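Local coordinates for protein putative cytochrome P450 hydroxylase (Chondromyces apiculatus DSM 436, PDB 6GMF) that binds heme b and probably works as a cytochrome P450 monooxygenase that oxidises terpene substrates, at residues 85-90 / 338-343; 191-196 / 207-212; 264-269 / 356-361; 317-322 / 326-331. All coordinates share one frame; numbering follows the deposited sequence.

Contact 1: 85-90 / 338-343; sequences PRHGKL and LDIHFC. With HEM (protoporphyrin IX containing Fe), chain B.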
# COMPACT_ATOMS: atom_id res chain seq x y z
N PRO A 85 15.12 -1.47 -19.48
CA PRO A 85 14.00 -1.84 -20.34
C PRO A 85 13.26 -3.10 -19.87
O PRO A 85 12.16 -3.39 -20.32
CB PRO A 85 14.66 -2.17 -21.69
CG PRO A 85 16.01 -2.64 -21.26
CD PRO A 85 16.40 -1.75 -20.11
N ARG A 86 13.88 -3.83 -18.94
CA ARG A 86 13.31 -5.09 -18.39
C ARG A 86 11.96 -4.81 -17.71
O ARG A 86 11.05 -5.66 -17.85
CB ARG A 86 14.29 -5.74 -17.42
CG ARG A 86 15.41 -6.53 -18.09
CD ARG A 86 16.64 -6.63 -17.22
NE ARG A 86 17.81 -7.10 -17.96
CZ ARG A 86 18.85 -6.35 -18.28
NH1 ARG A 86 18.77 -5.03 -18.20
NH2 ARG A 86 19.98 -6.91 -18.67
N HIS A 87 11.84 -3.68 -17.01
CA HIS A 87 10.61 -3.34 -16.31
C HIS A 87 9.37 -3.36 -17.22
O HIS A 87 8.35 -3.91 -16.86
CB HIS A 87 10.75 -1.97 -15.63
CG HIS A 87 9.48 -1.55 -14.99
ND1 HIS A 87 8.62 -0.64 -15.61
CD2 HIS A 87 8.86 -1.99 -13.88
CE1 HIS A 87 7.53 -0.54 -14.88
NE2 HIS A 87 7.65 -1.34 -13.80
N GLY A 88 9.45 -2.73 -18.40
CA GLY A 88 8.30 -2.61 -19.26
C GLY A 88 7.85 -3.96 -19.76
O GLY A 88 6.69 -4.21 -19.88
N LYS A 89 8.80 -4.84 -20.05
CA LYS A 89 8.47 -6.17 -20.59
C LYS A 89 7.71 -6.93 -19.51
O LYS A 89 6.65 -7.53 -19.75
CB LYS A 89 9.75 -6.91 -21.00
CG LYS A 89 10.59 -6.21 -22.06
N LEU A 90 8.26 -6.88 -18.30
CA LEU A 90 7.67 -7.58 -17.18
C LEU A 90 6.29 -7.00 -16.86
O LEU A 90 5.34 -7.72 -16.67
CB LEU A 90 8.63 -7.49 -16.00
CG LEU A 90 8.14 -8.13 -14.71
CD1 LEU A 90 7.79 -9.60 -14.94
CD2 LEU A 90 9.20 -8.01 -13.63
N LEU A 338 3.60 7.44 -9.48
CA LEU A 338 3.55 8.24 -10.68
C LEU A 338 4.44 7.60 -11.75
O LEU A 338 5.55 7.18 -11.46
CB LEU A 338 4.06 9.63 -10.35
CG LEU A 338 3.90 10.72 -11.40
CD1 LEU A 338 2.41 11.01 -11.58
CD2 LEU A 338 4.63 11.96 -10.98
N ASP A 339 3.97 7.65 -12.99
CA ASP A 339 4.73 7.21 -14.14
C ASP A 339 4.90 5.68 -14.16
O ASP A 339 3.95 4.94 -13.92
CB ASP A 339 6.03 7.98 -14.24
CG ASP A 339 6.42 8.25 -15.69
OD1 ASP A 339 5.93 7.49 -16.56
OD2 ASP A 339 7.16 9.24 -15.91
N ILE A 340 6.10 5.18 -14.48
CA ILE A 340 6.19 3.79 -14.95
C ILE A 340 5.84 2.75 -13.87
O ILE A 340 5.32 1.68 -14.22
CB ILE A 340 7.54 3.49 -15.60
CG1 ILE A 340 8.74 3.62 -14.65
CG2 ILE A 340 7.71 4.36 -16.84
CD1 ILE A 340 10.01 3.07 -15.26
N HIS A 341 6.15 3.03 -12.60
CA HIS A 341 5.92 2.11 -11.51
C HIS A 341 4.58 2.37 -10.81
O HIS A 341 4.28 1.71 -9.82
CB HIS A 341 7.05 2.13 -10.50
CG HIS A 341 8.33 1.56 -11.01
ND1 HIS A 341 8.57 0.20 -11.04
CD2 HIS A 341 9.40 2.18 -11.53
CE1 HIS A 341 9.78 0.00 -11.52
NE2 HIS A 341 10.32 1.22 -11.83
N PHE A 342 3.71 3.20 -11.39
CA PHE A 342 2.44 3.50 -10.77
C PHE A 342 1.77 2.20 -10.32
O PHE A 342 1.60 1.28 -11.09
CB PHE A 342 1.55 4.23 -11.79
CG PHE A 342 0.22 4.68 -11.23
CD1 PHE A 342 0.05 5.91 -10.58
CD2 PHE A 342 -0.87 3.83 -11.32
CE1 PHE A 342 -1.18 6.28 -10.07
CE2 PHE A 342 -2.09 4.19 -10.77
CZ PHE A 342 -2.23 5.40 -10.14
N CYS A 343 1.18 2.23 -9.12
CA CYS A 343 0.66 1.07 -8.46
C CYS A 343 -0.27 0.27 -9.39
O CYS A 343 -1.36 0.77 -9.79
CB CYS A 343 -0.14 1.51 -7.24
SG CYS A 343 -0.82 0.13 -6.31
CHA HEM B . 3.47 -0.03 -6.74
CHB HEM B . 1.18 2.34 -3.36
CHC HEM B . -1.99 -1.31 -3.07
CHD HEM B . 0.54 -3.84 -6.18
C1A HEM B . 3.09 0.96 -5.86
C2A HEM B . 3.75 2.22 -5.82
C3A HEM B . 3.10 2.89 -4.83
C4A HEM B . 2.08 2.04 -4.34
CMA HEM B . 3.40 4.26 -4.26
CAA HEM B . 4.90 2.73 -6.64
CBA HEM B . 6.28 2.24 -6.14
CGA HEM B . 7.44 2.87 -6.88
O1A HEM B . 7.24 3.79 -7.72
O2A HEM B . 8.59 2.47 -6.50
C1B HEM B . 0.10 1.55 -2.95
C2B HEM B . -0.90 1.94 -1.99
C3B HEM B . -1.80 0.93 -1.88
C4B HEM B . -1.35 -0.10 -2.82
CMB HEM B . -0.85 3.24 -1.28
CAB HEM B . -3.08 0.81 -1.07
CBB HEM B . -3.67 1.88 -0.66
C1C HEM B . -1.65 -2.31 -3.91
C2C HEM B . -2.38 -3.54 -4.06
C3C HEM B . -1.62 -4.24 -4.97
C4C HEM B . -0.47 -3.49 -5.30
CMC HEM B . -3.75 -3.84 -3.50
CAC HEM B . -1.85 -5.56 -5.56
CBC HEM B . -2.75 -6.42 -5.15
C1D HEM B . 1.56 -3.00 -6.55
C2D HEM B . 2.63 -3.42 -7.50
C3D HEM B . 3.43 -2.35 -7.67
C4D HEM B . 2.87 -1.29 -6.83
CMD HEM B . 2.65 -4.81 -8.12
CAD HEM B . 4.66 -2.29 -8.54
CBD HEM B . 4.45 -1.70 -9.95
CGD HEM B . 5.74 -1.56 -10.73
O1D HEM B . 5.62 -1.46 -11.96
O2D HEM B . 6.84 -1.52 -10.13
NA HEM B . 2.06 0.86 -4.95
NB HEM B . -0.24 0.35 -3.40
NC HEM B . -0.47 -2.30 -4.63
ND HEM B . 1.81 -1.71 -6.12
FE HEM B . 0.76 -0.66 -4.88
O HOH W 1 2.12 -1.41 -3.27
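The imidazole of H87 overlaps the rim of the H341 ring at a slant, the planes inclined at 47° and the closest approach, H87 CD2 to H341 CE1, being 3.2 Å. The pair is oblique, and both rings serve one heme propionate, each gripping a different oxygen: H87 NE2 donates to HEM O1D at 2.7 Å and H341 ND1 to HEM O2D at 2.6 Å, both bonds nearly straight. In-plane approach at the H341 edge and bonds to both oxygens fix the rotation of the carboxylate. H87 reaches across because its CG stands anti to the backbone N (chi1 175°), carrying the ring off helix 86-94 toward the loop. There I340 O meets the edge of the H87 ring near its plane, 3.2 Å from H87 CE1, while I340 CD1 sits 4.0 Å from H87 ND1. With an alanine in place of H87, O1D would probably lose this donor and the H341 ring a neighbour over one face. R91, R285, W61 and N58 add further bonds to the heme. Two residues past H341, C343 SG binds the heme iron at 2.3 Å, with a water as the other axial ligand: the cysteine-ligand loop facing the C helix across a propionate, as in the P450 fold.

Contact 2: 191-196 / 207-212; sequences EVLEER and QLLAAE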
# COMPACT_ATOMS: atom_id res chain seq x y z
N GLU A 191 3.92 -25.61 -6.32
CA GLU A 191 3.09 -26.75 -6.48
C GLU A 191 1.83 -26.33 -7.23
O GLU A 191 1.38 -27.03 -8.14
CB GLU A 191 2.74 -27.34 -5.11
CG GLU A 191 2.33 -28.80 -5.17
N VAL A 192 1.27 -25.17 -6.82
CA VAL A 192 0.06 -24.60 -7.41
C VAL A 192 0.32 -24.38 -8.91
O VAL A 192 -0.53 -24.70 -9.75
CB VAL A 192 -0.36 -23.28 -6.74
CG1 VAL A 192 -1.45 -22.58 -7.52
CG2 VAL A 192 -0.80 -23.46 -5.28
N LEU A 193 1.47 -23.77 -9.20
CA LEU A 193 1.87 -23.39 -10.58
C LEU A 193 1.89 -24.66 -11.44
O LEU A 193 1.26 -24.67 -12.49
CB LEU A 193 3.22 -22.66 -10.51
CG LEU A 193 3.77 -22.05 -11.80
CD1 LEU A 193 4.85 -21.03 -11.46
CD2 LEU A 193 4.33 -23.10 -12.74
N GLU A 194 2.52 -25.74 -10.94
CA GLU A 194 2.58 -27.03 -11.71
C GLU A 194 1.17 -27.60 -11.87
O GLU A 194 0.83 -28.07 -12.98
CB GLU A 194 3.56 -27.99 -11.04
CG GLU A 194 5.02 -27.54 -11.08
CD GLU A 194 5.57 -27.09 -12.42
OE1 GLU A 194 6.45 -26.20 -12.44
OE2 GLU A 194 5.11 -27.62 -13.45
N GLU A 195 0.33 -27.53 -10.83
CA GLU A 195 -1.06 -28.00 -10.95
C GLU A 195 -1.80 -27.18 -12.02
O GLU A 195 -2.55 -27.74 -12.83
CB GLU A 195 -1.81 -27.96 -9.62
N ARG A 196 -1.59 -25.86 -12.07
CA ARG A 196 -2.38 -25.04 -12.99
C ARG A 196 -1.84 -25.14 -14.42
O ARG A 196 -2.57 -24.84 -15.34
CB ARG A 196 -2.39 -23.57 -12.56
CG ARG A 196 -3.04 -23.32 -11.19
CD ARG A 196 -4.54 -23.51 -11.16
NE ARG A 196 -5.02 -23.08 -9.84
CZ ARG A 196 -5.12 -23.85 -8.77
NH1 ARG A 196 -4.97 -25.16 -8.87
NH2 ARG A 196 -5.41 -23.28 -7.60
N GLN A 207 -3.66 -17.36 -15.00
CA GLN A 207 -3.63 -16.29 -15.96
C GLN A 207 -2.20 -15.79 -16.19
O GLN A 207 -1.88 -15.38 -17.30
CB GLN A 207 -4.56 -15.16 -15.54
CG GLN A 207 -6.03 -15.54 -15.45
N LEU A 208 -1.35 -15.76 -15.16
CA LEU A 208 0.03 -15.38 -15.32
C LEU A 208 0.76 -16.39 -16.21
O LEU A 208 1.54 -15.99 -17.05
CB LEU A 208 0.71 -15.24 -13.95
CG LEU A 208 0.32 -13.98 -13.16
CD1 LEU A 208 0.60 -14.19 -11.69
CD2 LEU A 208 1.01 -12.71 -13.67
N LEU A 209 0.46 -17.68 -16.06
CA LEU A 209 1.08 -18.72 -16.86
C LEU A 209 0.67 -18.59 -18.32
O LEU A 209 1.52 -18.89 -19.19
CB LEU A 209 0.66 -20.09 -16.32
CG LEU A 209 1.34 -20.53 -15.03
CD1 LEU A 209 0.62 -21.76 -14.50
CD2 LEU A 209 2.81 -20.81 -15.25
N ALA A 210 -0.58 -18.16 -18.58
CA ALA A 210 -1.11 -18.06 -19.94
C ALA A 210 -0.54 -16.84 -20.67
O ALA A 210 -0.42 -16.84 -21.89
CB ALA A 210 -2.60 -18.01 -19.91
N ALA A 211 -0.20 -15.79 -19.92
CA ALA A 211 0.11 -14.51 -20.55
C ALA A 211 1.25 -14.67 -21.55
O ALA A 211 2.31 -15.27 -21.27
CB ALA A 211 0.43 -13.49 -19.50
N GLU A 212 1.09 -14.01 -22.70
CA GLU A 212 2.10 -14.02 -23.72
C GLU A 212 2.04 -12.69 -24.47
O GLU A 212 0.95 -12.24 -24.85
CB GLU A 212 1.88 -15.21 -24.65
CG GLU A 212 3.02 -15.44 -25.64
CD GLU A 212 2.84 -16.69 -26.50
OE1 GLU A 212 1.68 -17.17 -26.60
OE2 GLU A 212 3.85 -17.20 -27.03
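L209 packs against L193 and R196 where two consecutive helices of the P450 fold, 177-198 and 204-210 (the G and H helices), meet. The contact is small and apolar, with the closest CA atoms, those of L193 and L209, 7.9 Å apart. In the leucine pair the two side chains cross at a slant: L209 CD2 lies 3.7 Å from L193 CD2 and almost as near its CG. The other branch of L209 meets backbone and aliphatic stem instead, CD1 resting 3.6 Å from L193 O and 4.0 Å from R196 CB. L209 reaches both residues because its CG is anti to its carbonyl carbon (chi1 -76°), which sends both methyl branches across the gap. L193 in turn leans on A220 and L224 of helix 220-251, tying the pair to that long central helix. Polar groups work at the margin. K217 NZ takes up the carbonyl oxygens of L209 and A211, where helix 204-210 ends. R196 offers this contact its stem alone; its chain bends at chi2 and NE forms a salt bridge with D203 OD1, leaving V192 CG1 4.0 Å above one face of the guanidinium, toward its rim.

Contact 3: 264-269 / 356-361; sequences SLVPAV and MLEVLL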
# COMPACT_ATOMS: atom_id res chain seq x y z
N SER A 264 -22.66 7.72 -1.49
CA SER A 264 -22.02 8.07 -2.77
C SER A 264 -20.75 8.93 -2.55
O SER A 264 -20.02 9.07 -3.45
CB SER A 264 -22.96 8.79 -3.70
OG SER A 264 -23.42 9.98 -3.08
N LEU A 265 -20.56 9.45 -1.35
CA LEU A 265 -19.35 10.22 -0.98
C LEU A 265 -18.11 9.30 -0.81
O LEU A 265 -16.97 9.79 -0.78
CB LEU A 265 -19.64 10.96 0.33
CG LEU A 265 -20.54 12.19 0.18
CD1 LEU A 265 -20.79 12.82 1.55
CD2 LEU A 265 -19.92 13.16 -0.80
N VAL A 266 -18.32 8.00 -0.64
CA VAL A 266 -17.22 7.12 -0.19
C VAL A 266 -16.03 7.18 -1.15
O VAL A 266 -14.90 7.23 -0.66
CB VAL A 266 -17.72 5.68 0.07
CG1 VAL A 266 -16.56 4.69 0.15
CG2 VAL A 266 -18.57 5.63 1.33
N PRO A 267 -16.16 7.18 -2.49
CA PRO A 267 -14.99 7.26 -3.37
C PRO A 267 -14.17 8.52 -3.07
O PRO A 267 -12.91 8.47 -3.08
CB PRO A 267 -15.51 7.19 -4.80
CG PRO A 267 -16.87 6.49 -4.61
CD PRO A 267 -17.40 6.89 -3.25
N ALA A 268 -14.85 9.61 -2.73
CA ALA A 268 -14.17 10.85 -2.43
C ALA A 268 -13.47 10.77 -1.07
O ALA A 268 -12.42 11.39 -0.89
CB ALA A 268 -15.13 12.01 -2.46
N VAL A 269 -14.09 10.09 -0.12
CA VAL A 269 -13.51 9.86 1.17
C VAL A 269 -12.18 9.13 0.93
O VAL A 269 -11.14 9.55 1.46
CB VAL A 269 -14.45 9.07 2.11
CG1 VAL A 269 -13.76 8.72 3.42
CG2 VAL A 269 -15.75 9.83 2.40
N MET A 356 -15.52 -1.79 1.58
CA MET A 356 -15.48 -2.02 3.01
C MET A 356 -16.08 -0.81 3.74
O MET A 356 -16.84 -0.97 4.70
CB MET A 356 -14.05 -2.26 3.51
CG MET A 356 -13.96 -2.82 4.89
SD MET A 356 -14.66 -4.47 5.02
CE MET A 356 -16.15 -4.16 5.95
N LEU A 357 -15.75 0.40 3.30
CA LEU A 357 -16.27 1.58 3.98
C LEU A 357 -17.78 1.69 3.71
O LEU A 357 -18.54 2.06 4.63
CB LEU A 357 -15.51 2.82 3.52
CG LEU A 357 -14.08 2.92 4.06
CD1 LEU A 357 -13.38 4.04 3.37
CD2 LEU A 357 -14.04 3.10 5.58
N GLU A 358 -18.25 1.34 2.51
CA GLU A 358 -19.71 1.37 2.22
C GLU A 358 -20.46 0.46 3.20
O GLU A 358 -21.51 0.82 3.76
CB GLU A 358 -20.05 0.90 0.80
CG GLU A 358 -19.93 1.95 -0.26
CD GLU A 358 -20.06 1.38 -1.67
OE1 GLU A 358 -19.92 0.13 -1.85
OE2 GLU A 358 -20.28 2.17 -2.60
N VAL A 359 -19.91 -0.73 3.45
CA VAL A 359 -20.56 -1.69 4.32
C VAL A 359 -20.46 -1.22 5.77
O VAL A 359 -21.43 -1.29 6.54
CB VAL A 359 -19.99 -3.09 4.06
CG1 VAL A 359 -20.52 -4.12 5.05
CG2 VAL A 359 -20.27 -3.51 2.63
N LEU A 360 -19.26 -0.82 6.21
CA LEU A 360 -19.13 -0.36 7.60
C LEU A 360 -20.08 0.81 7.89
O LEU A 360 -20.76 0.85 8.94
CB LEU A 360 -17.69 0.10 7.85
CG LEU A 360 -16.67 -1.01 8.07
CD1 LEU A 360 -15.27 -0.45 7.88
CD2 LEU A 360 -16.83 -1.62 9.45
N LEU A 361 -20.07 1.79 6.98
CA LEU A 361 -20.79 3.03 7.19
C LEU A 361 -22.29 2.73 7.20
O LEU A 361 -23.02 3.38 7.95
CB LEU A 361 -20.46 4.04 6.10
CG LEU A 361 -19.08 4.68 6.18
CD1 LEU A 361 -18.93 5.84 5.20
CD2 LEU A 361 -18.75 5.13 7.58
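V266 faces helix 346-363 with both methyl groups and makes all the close apolar contacts between the two segments. Its CG1, set anti to the backbone N (chi1 164°), meets L357 CB at 4.0 Å, and its CG2 meets L361 CD1 at 3.9 Å, so the forked side chain is lodged between leucines one helical turn apart. L361 runs alongside V266 in the opposite sense, whereas L357 passes it at a slant. The backbones come close enough for this, with 6.7 Å between the CA atoms of V266 and E358. L357 and L361 continue into the interior, L357 against A245 and L246 of helix 220-251, L361 against L256 and A259 of helix 253-261. On the buried side V269 also points across, but stays 4.7 Å from the nearest atom of 356-361 and packs on L249 and I326. The margin toward solvent is looser. E358 lends only its stem, CG standing 4.2 Å from V266 CG2, while OE1 forms a salt bridge with R111 of helix 107-119. P267, exposed beside it, keeps its ring 5.6 Å or more from the other segment. The valine therefore joins the start of helix 266-276 to the helix that follows the heme-ligand loop, the K and L helices of the P450 fold, which pack together beside the long helix 220-251.

Contact 4: 317-322 / 326-331; sequences RFPDPD and IHRDTK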
# COMPACT_ATOMS: atom_id res chain seq x y z
N ARG A 317 0.42 22.60 -3.84
CA ARG A 317 -0.41 21.77 -4.67
C ARG A 317 -1.82 21.60 -4.10
O ARG A 317 -2.77 21.54 -4.86
CB ARG A 317 0.24 20.38 -4.84
CG ARG A 317 -0.46 19.47 -5.84
CD ARG A 317 -0.46 19.99 -7.26
NE ARG A 317 -1.19 19.13 -8.17
CZ ARG A 317 -2.50 19.01 -8.20
NH1 ARG A 317 -3.22 19.55 -7.24
NH2 ARG A 317 -3.08 18.34 -9.19
N PHE A 318 -1.93 21.48 -2.78
CA PHE A 318 -3.19 21.19 -2.07
C PHE A 318 -3.43 22.24 -1.01
O PHE A 318 -2.82 22.18 0.06
CB PHE A 318 -3.13 19.81 -1.41
CG PHE A 318 -2.96 18.69 -2.39
CD1 PHE A 318 -4.00 18.33 -3.22
CD2 PHE A 318 -1.74 18.06 -2.58
CE1 PHE A 318 -3.86 17.37 -4.20
CE2 PHE A 318 -1.60 17.09 -3.55
CZ PHE A 318 -2.66 16.73 -4.35
N PRO A 319 -4.29 23.25 -1.25
CA PRO A 319 -4.46 24.34 -0.30
C PRO A 319 -4.98 23.86 1.06
O PRO A 319 -5.78 22.93 1.08
CB PRO A 319 -5.51 25.24 -0.96
CG PRO A 319 -5.44 24.92 -2.41
CD PRO A 319 -5.05 23.46 -2.49
N ASP A 320 -4.56 24.53 2.13
CA ASP A 320 -4.81 24.16 3.49
C ASP A 320 -4.60 22.65 3.59
O ASP A 320 -5.50 21.92 3.93
CB ASP A 320 -6.23 24.57 3.91
CG ASP A 320 -6.48 24.59 5.42
OD1 ASP A 320 -5.52 24.44 6.23
OD2 ASP A 320 -7.66 24.79 5.79
N PRO A 321 -3.39 22.15 3.28
CA PRO A 321 -3.20 20.71 3.11
C PRO A 321 -3.36 19.86 4.38
O PRO A 321 -3.51 18.67 4.29
CB PRO A 321 -1.74 20.64 2.68
CG PRO A 321 -1.10 21.81 3.35
CD PRO A 321 -2.13 22.91 3.17
N ASP A 322 -3.33 20.47 5.57
CA ASP A 322 -3.46 19.75 6.81
C ASP A 322 -4.94 19.66 7.22
O ASP A 322 -5.25 19.12 8.24
CB ASP A 322 -2.65 20.41 7.92
CG ASP A 322 -1.16 20.30 7.70
OD1 ASP A 322 -0.71 19.34 6.99
OD2 ASP A 322 -0.45 21.21 8.17
N ILE A 326 -13.20 15.86 2.77
CA ILE A 326 -13.67 14.87 1.78
C ILE A 326 -14.29 15.56 0.55
O ILE A 326 -14.58 14.89 -0.46
CB ILE A 326 -14.65 13.87 2.43
CG1 ILE A 326 -15.95 14.55 2.88
CG2 ILE A 326 -13.98 13.14 3.59
CD1 ILE A 326 -17.07 13.60 3.19
N HIS A 327 -14.53 16.88 0.64
CA HIS A 327 -15.05 17.66 -0.48
C HIS A 327 -13.96 18.43 -1.23
O HIS A 327 -14.26 19.22 -2.13
CB HIS A 327 -16.12 18.66 0.03
CG HIS A 327 -17.26 18.02 0.74
ND1 HIS A 327 -17.98 16.95 0.21
CD2 HIS A 327 -17.82 18.30 1.91
CE1 HIS A 327 -18.91 16.61 1.06
NE2 HIS A 327 -18.85 17.41 2.10
N ARG A 328 -12.68 18.23 -0.92
CA ARG A 328 -11.68 18.94 -1.69
C ARG A 328 -11.48 18.27 -3.06
O ARG A 328 -11.88 17.15 -3.32
CB ARG A 328 -10.35 19.02 -0.94
CG ARG A 328 -9.45 17.82 -1.14
CD ARG A 328 -8.02 18.12 -0.75
NE ARG A 328 -7.87 18.61 0.59
CZ ARG A 328 -7.22 19.75 0.93
NH1 ARG A 328 -6.71 20.51 -0.02
NH2 ARG A 328 -7.08 20.10 2.21
N ASP A 329 -10.77 18.97 -3.92
CA ASP A 329 -10.24 18.39 -5.14
C ASP A 329 -8.93 17.65 -4.80
O ASP A 329 -7.95 18.26 -4.40
CB ASP A 329 -10.07 19.45 -6.23
CG ASP A 329 -9.23 19.00 -7.42
OD1 ASP A 329 -9.15 17.78 -7.68
OD2 ASP A 329 -8.64 19.88 -8.10
N THR A 330 -8.94 16.33 -4.99
CA THR A 330 -7.80 15.47 -4.63
C THR A 330 -6.95 15.10 -5.85
O THR A 330 -5.92 14.39 -5.71
CB THR A 330 -8.34 14.17 -4.01
OG1 THR A 330 -9.22 13.55 -4.96
CG2 THR A 330 -9.03 14.41 -2.68
N LYS A 331 -7.32 15.58 -7.03
CA LYS A 331 -6.66 15.21 -8.27
C LYS A 331 -5.16 15.53 -8.16
O LYS A 331 -4.78 16.59 -7.66
CB LYS A 331 -7.25 15.92 -9.49
CG LYS A 331 -8.61 15.43 -9.94
CD LYS A 331 -8.95 15.87 -11.37
CE LYS A 331 -8.93 17.38 -11.54
NZ LYS A 331 -10.04 18.02 -10.81
O HOH W 2 -6.17 18.94 -6.75
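Two irregular stretches run past each other, closest between the CA atoms of F318 and T330 at 7.8 Å, and the first kinks at D320, where phi turns positive (43°). R328 spans the gap, its guanidinium edge meeting two successive backbone carbonyls close to its own plane: NH1 donates to P319 O at 2.8 Å (161°) and NH2 to D320 O at 3.0 Å, the latter from above the carbonyl plane. CG of R328 lies between its backbone N and carbonyl carbon (chi1 86°), and the chain bends again at chi3 to present this edge. Behind it, NE forms a salt bridge with E272; E272 and R275 match the ExxR motif of the K helix, and the arrangement is consistent with the E-R-R triad of P450s. Replacing R328 by leucine is likely to strip both carbonyls of these donors and to leave E272 without this countercharge. Farther along, R317 CG lies over the rim of one face of the F318 ring, and F318 CE1 comes 3.7 Å from K331 O. A water bridges the two segments, accepting from R317 NH1 and donating to D329 O and K331 O. D329 OD1 closes an Asx turn with K331 N at 2.9 Å and takes K331 NZ, at 3.3 Å, on its opposite face.

All four contacts lie within one P450 fold; only contact 1 is at the heme. Along the chain, contact 2 closes before contact 3 opens and is nested within the loop closed by contact 1; contacts 1 and 3 interlock, and contact 4 is nested inside both. Contact 4 and segment 338-343 share the long loop between helices 308-312 and 346-363. Contacts 3 and 4 touch, centres 18 Å apart, as A268 and V269 meet I326 and L265 meets I326 and H327. The cysteine-bearing loop thus meets helix 86-94 at the propionate, while contacts 3 and 4 join helices 266-276 and 346-363 to the loop before the cysteine. Contacts 2 and 4, 43 Å apart between centres, lie on opposite sides of the chain centre.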